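Local coordinates for protein biuret hydrolase (Pseudomonas sp., PDB 6C62) that hydrolyses 1-carboxybiuret to urea-1,3-dicarboxylate and ammonia in the atrazine degradation pathway, at residues 1-5 with 214-218; 370-374 with 396-401. One frame throughout, in Å; residues are numbered along the deposited sequence.

Interaction 1 of 2, residues 1-5 with 214-218; sequences MKTVE and DSVEG
Lys2 lays the aliphatic part of its side chain over one face of the Asp214 carboxylate, with Lys2 CD 3.4 Å from Asp214 OD2. The two side chains run past each other in opposite directions. The ammonium group does not make a salt bridge: Lys2 NZ stays 5.8 Å from Asp214 OD2. The contact joins the starts of two helices, 3-11 and 216-226, in the alpha/beta fold of an amidase-family enzyme. Lys2 and Ser215 hold the two N-cap positions. Asp214 follows directly on strand 208-213 and turns its carboxylate to the start of helix 3-11. There Thr3 N donates to the syn lone pair of Asp214 OD2 at 3.0 Å, with a bent angle of 136° at the hydrogen. The hydroxyl of the same threonine donates to the other oxygen, with Thr3 OG1 2.6 Å from Asp214 OD1. Thr3 OG1 sits anti to its own carbonyl carbon (chi1 -64°), on the side of the backbone N, and so backbone and side chain can grip one carboxylate together. Asp214 OD1 also accepts from Ser215 OG, at 2.9 Å. The two hydroxyls come from opposite faces of the carboxylate, each well out of its plane. These bonds hold the carboxylate against rotation. The N-H of Thr3, at the start of helix 3-11, would probably help to stabilise its negative charge. Water 1 donates to both Met1 O and Asp214 OD2. Further along, Val4 CG2 packs on Glu217 CB at 3.6 Å, while Glu217 OE1 is hydrogen-bonded to Gln448 NE2 of helix 437-449. Water 2 accepts from Val4 N and donates to Ser215 OG. That same Ser215 OG takes the capping bond from Gly218 N, at 3.1 Å.

Interaction 2 of 2, residues 370-374 with 396-401; sequences PATPI and AMGLLT
The flat peptide group between Thr372 and Pro373 carries the Leu400 methyl CD1 on one face, with Leu400 CD1 3.6 Å from Thr372 C. At the nitrogen end of this plane, Pro373 CG and CD run against backbone carbonyl oxygens: CG meets Ala396 O at 3.5 Å, and CD meets Met397 O. Leu400 CD1 also reaches the Pro370 ring, 3.8 Å from Pro370 CB. The same methyl therefore lies between the Pro370 ring and the 372-373 peptide. In this amidase-family fold, segment 370-374 leaves strand 366-370 of the large mixed sheet, and it meets a type I beta turn from Ala396 to Leu399. Water 3 joins the two backbones in the buried contact. It donates to Ala371 O at 2.7 Å and to Met397 O at 2.6 Å, and it accepts from Leu400 N. Thr401 CG2 lies 3.3 Å from Ala371 O, while Thr401 OG1 bonds to Asn172 O. Thr372 turns its hydroxyl between the backbone N and the carbonyl carbon (chi1 50°). From there Thr372 OG1 donates to Ile374 O at 3.0 Å, 42° out of the carbonyl plane, and also bonds to Ser180 OG of helix 176-182. A valine here would probably leave Ile374 O and Ser180 OG without this hydroxyl partner. Met397 starts away from segment 370-374, but bends back at chi2 and chi3 until Met397 CE rests 3.8 Å from Ile374 CG1, the two side chains crossing at about a right angle.

How the interactions relate
Interactions 1 and 2 do not touch. Their centres are 26 Å apart and their nearest atoms about 14 Å apart. Along the chain they come in series, interaction 1 closing before interaction 2 opens. Each has one segment at or just past the end of a strand of the same mixed sheet: strand 208-213 runs into 214-218, and strand 366-370 into 370-374. Three strands separate these two in the sheet. Interaction 1 lies away from the annotated sites. Interaction 2 is nearer: the Thr401 side chain is about 8 Å from that of Ser174, the probable acyl-ester nucleophile, and the Met397 side chain about 10 Å from that of Ser150, probably part of the charge relay.

Interaction 1 of 2, residues 1-5 with 214-218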
# COMPACT_ATOMS: atom_id res chain seq x y z
N MET A 1 -26.65 17.30 -32.60
CA MET A 1 -25.30 17.31 -33.24
C MET A 1 -24.28 16.97 -32.14
O MET A 1 -24.50 17.17 -30.94
CB MET A 1 -24.97 18.67 -33.83
CG MET A 1 -25.04 19.85 -32.88
SD MET A 1 -24.43 21.33 -33.74
CE MET A 1 -25.78 21.64 -34.91
N LYS A 2 -23.17 16.46 -32.60
CA LYS A 2 -22.21 15.87 -31.73
C LYS A 2 -21.19 16.91 -31.33
O LYS A 2 -21.19 18.02 -31.85
CB LYS A 2 -21.57 14.66 -32.40
CG LYS A 2 -22.55 13.52 -32.69
CD LYS A 2 -23.25 12.97 -31.44
CE LYS A 2 -23.72 11.55 -31.69
NZ LYS A 2 -24.76 11.49 -32.75
N THR A 3 -20.37 16.55 -30.36
CA THR A 3 -19.26 17.34 -29.83
C THR A 3 -18.52 18.10 -30.90
O THR A 3 -18.38 19.30 -30.80
CB THR A 3 -18.30 16.37 -29.08
OG1 THR A 3 -19.00 15.80 -27.96
CG2 THR A 3 -17.13 17.09 -28.55
N VAL A 4 -18.03 17.39 -31.92
CA VAL A 4 -17.18 18.01 -32.94
C VAL A 4 -17.92 19.15 -33.66
O VAL A 4 -17.37 20.22 -33.86
CB VAL A 4 -16.66 16.96 -33.93
CG1 VAL A 4 -16.01 17.60 -35.17
CG2 VAL A 4 -15.66 16.06 -33.23
N GLU A 5 -19.16 18.90 -34.03
CA GLU A 5 -19.98 19.89 -34.71
C GLU A 5 -20.33 21.06 -33.80
O GLU A 5 -20.28 22.20 -34.22
CB GLU A 5 -21.27 19.23 -35.19
CG GLU A 5 -21.99 20.09 -36.18
CD GLU A 5 -23.11 19.38 -36.95
OE1 GLU A 5 -23.34 18.13 -36.79
OE2 GLU A 5 -23.77 20.14 -37.73
N ASP A 214 -20.72 11.62 -26.25
CA ASP A 214 -21.60 11.33 -27.38
C ASP A 214 -20.90 10.77 -28.60
O ASP A 214 -21.54 10.47 -29.62
CB ASP A 214 -22.38 12.59 -27.74
CG ASP A 214 -21.50 13.68 -28.37
OD1 ASP A 214 -20.22 13.58 -28.46
OD2 ASP A 214 -22.10 14.68 -28.76
N SER A 215 -19.58 10.64 -28.53
CA SER A 215 -18.78 10.19 -29.66
C SER A 215 -17.40 9.84 -29.15
O SER A 215 -17.00 10.31 -28.07
CB SER A 215 -18.63 11.29 -30.71
OG SER A 215 -18.06 12.43 -30.10
N VAL A 216 -16.68 9.04 -29.92
CA VAL A 216 -15.32 8.71 -29.52
C VAL A 216 -14.36 9.93 -29.58
O VAL A 216 -13.42 10.04 -28.76
CB VAL A 216 -14.81 7.43 -30.26
CG1 VAL A 216 -14.48 7.73 -31.70
CG2 VAL A 216 -13.59 6.87 -29.50
N GLU A 217 -14.61 10.88 -30.48
CA GLU A 217 -13.86 12.13 -30.53
C GLU A 217 -14.06 12.91 -29.25
O GLU A 217 -13.12 13.49 -28.75
CB GLU A 217 -14.30 13.05 -31.70
CG GLU A 217 -13.94 12.56 -33.08
CD GLU A 217 -14.97 11.58 -33.68
OE1 GLU A 217 -15.93 11.09 -32.99
OE2 GLU A 217 -14.83 11.27 -34.89
N GLY A 218 -15.31 12.92 -28.75
CA GLY A 218 -15.62 13.53 -27.44
C GLY A 218 -14.77 12.98 -26.33
O GLY A 218 -14.25 13.74 -25.52
O HOH W 1 -24.53 15.27 -28.36
O HOH W 2 -18.20 14.45 -32.14

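Interaction 2 of 2, residues 370-374 with 396-401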
# COMPACT_ATOMS: atom_id res chain seq x y z
N PRO A 370 -17.46 -8.07 -23.26
CA PRO A 370 -18.66 -7.27 -23.09
C PRO A 370 -18.52 -6.41 -21.85
O PRO A 370 -17.74 -6.72 -20.95
CB PRO A 370 -19.79 -8.31 -22.92
CG PRO A 370 -19.14 -9.68 -22.97
CD PRO A 370 -17.65 -9.47 -22.80
N ALA A 371 -19.23 -5.29 -21.84
CA ALA A 371 -19.24 -4.39 -20.69
C ALA A 371 -20.17 -4.82 -19.56
O ALA A 371 -19.87 -4.58 -18.37
CB ALA A 371 -19.61 -2.99 -21.15
N THR A 372 -21.32 -5.38 -19.90
CA THR A 372 -22.28 -5.83 -18.90
C THR A 372 -22.83 -7.18 -19.38
O THR A 372 -22.79 -7.45 -20.59
CB THR A 372 -23.45 -4.82 -18.73
OG1 THR A 372 -23.99 -4.48 -20.02
CG2 THR A 372 -23.00 -3.60 -18.04
N PRO A 373 -23.30 -8.04 -18.45
CA PRO A 373 -23.79 -9.38 -18.84
C PRO A 373 -25.09 -9.34 -19.64
O PRO A 373 -25.30 -10.19 -20.48
CB PRO A 373 -23.99 -10.11 -17.53
CG PRO A 373 -23.49 -9.22 -16.47
CD PRO A 373 -23.32 -7.84 -17.00
N ILE A 374 -25.91 -8.32 -19.39
CA ILE A 374 -27.17 -8.08 -20.04
C ILE A 374 -27.38 -6.54 -20.22
O ILE A 374 -26.65 -5.72 -19.63
CB ILE A 374 -28.35 -8.60 -19.17
CG1 ILE A 374 -28.31 -7.98 -17.76
CG2 ILE A 374 -28.31 -10.11 -18.97
CD1 ILE A 374 -29.61 -8.08 -17.01
N ALA A 396 -24.18 -7.91 -9.74
CA ALA A 396 -23.98 -8.64 -11.01
C ALA A 396 -23.66 -7.78 -12.21
O ALA A 396 -23.01 -8.29 -13.14
CB ALA A 396 -25.18 -9.48 -11.34
N MET A 397 -24.17 -6.54 -12.25
CA MET A 397 -23.93 -5.64 -13.39
C MET A 397 -22.41 -5.45 -13.65
O MET A 397 -22.00 -5.14 -14.76
CB MET A 397 -24.60 -4.27 -13.17
CG MET A 397 -26.13 -4.22 -13.35
SD MET A 397 -26.67 -4.83 -14.98
CE MET A 397 -27.19 -6.42 -14.43
N GLY A 398 -21.57 -5.62 -12.61
CA GLY A 398 -20.10 -5.44 -12.76
C GLY A 398 -19.26 -6.70 -12.91
O GLY A 398 -18.03 -6.66 -12.81
N LEU A 399 -19.90 -7.83 -13.12
CA LEU A 399 -19.16 -9.10 -13.26
C LEU A 399 -17.99 -9.07 -14.29
O LEU A 399 -16.95 -9.69 -14.08
CB LEU A 399 -20.17 -10.22 -13.67
CG LEU A 399 -21.04 -10.83 -12.56
CD1 LEU A 399 -22.13 -11.72 -13.16
CD2 LEU A 399 -20.26 -11.64 -11.54
N LEU A 400 -18.22 -8.41 -15.42
CA LEU A 400 -17.28 -8.33 -16.53
C LEU A 400 -16.31 -7.13 -16.44
O LEU A 400 -15.25 -7.14 -17.06
CB LEU A 400 -18.03 -8.25 -17.83
CG LEU A 400 -19.00 -9.43 -18.05
CD1 LEU A 400 -19.89 -9.22 -19.28
CD2 LEU A 400 -18.21 -10.73 -18.16
N THR A 401 -16.67 -6.12 -15.67
CA THR A 401 -15.85 -4.92 -15.52
C THR A 401 -14.82 -5.06 -14.40
O THR A 401 -13.68 -4.57 -14.50
CB THR A 401 -16.72 -3.67 -15.26
OG1 THR A 401 -17.68 -3.94 -14.23
CG2 THR A 401 -17.46 -3.30 -16.46
O HOH W 3 -20.04 -6.10 -16.18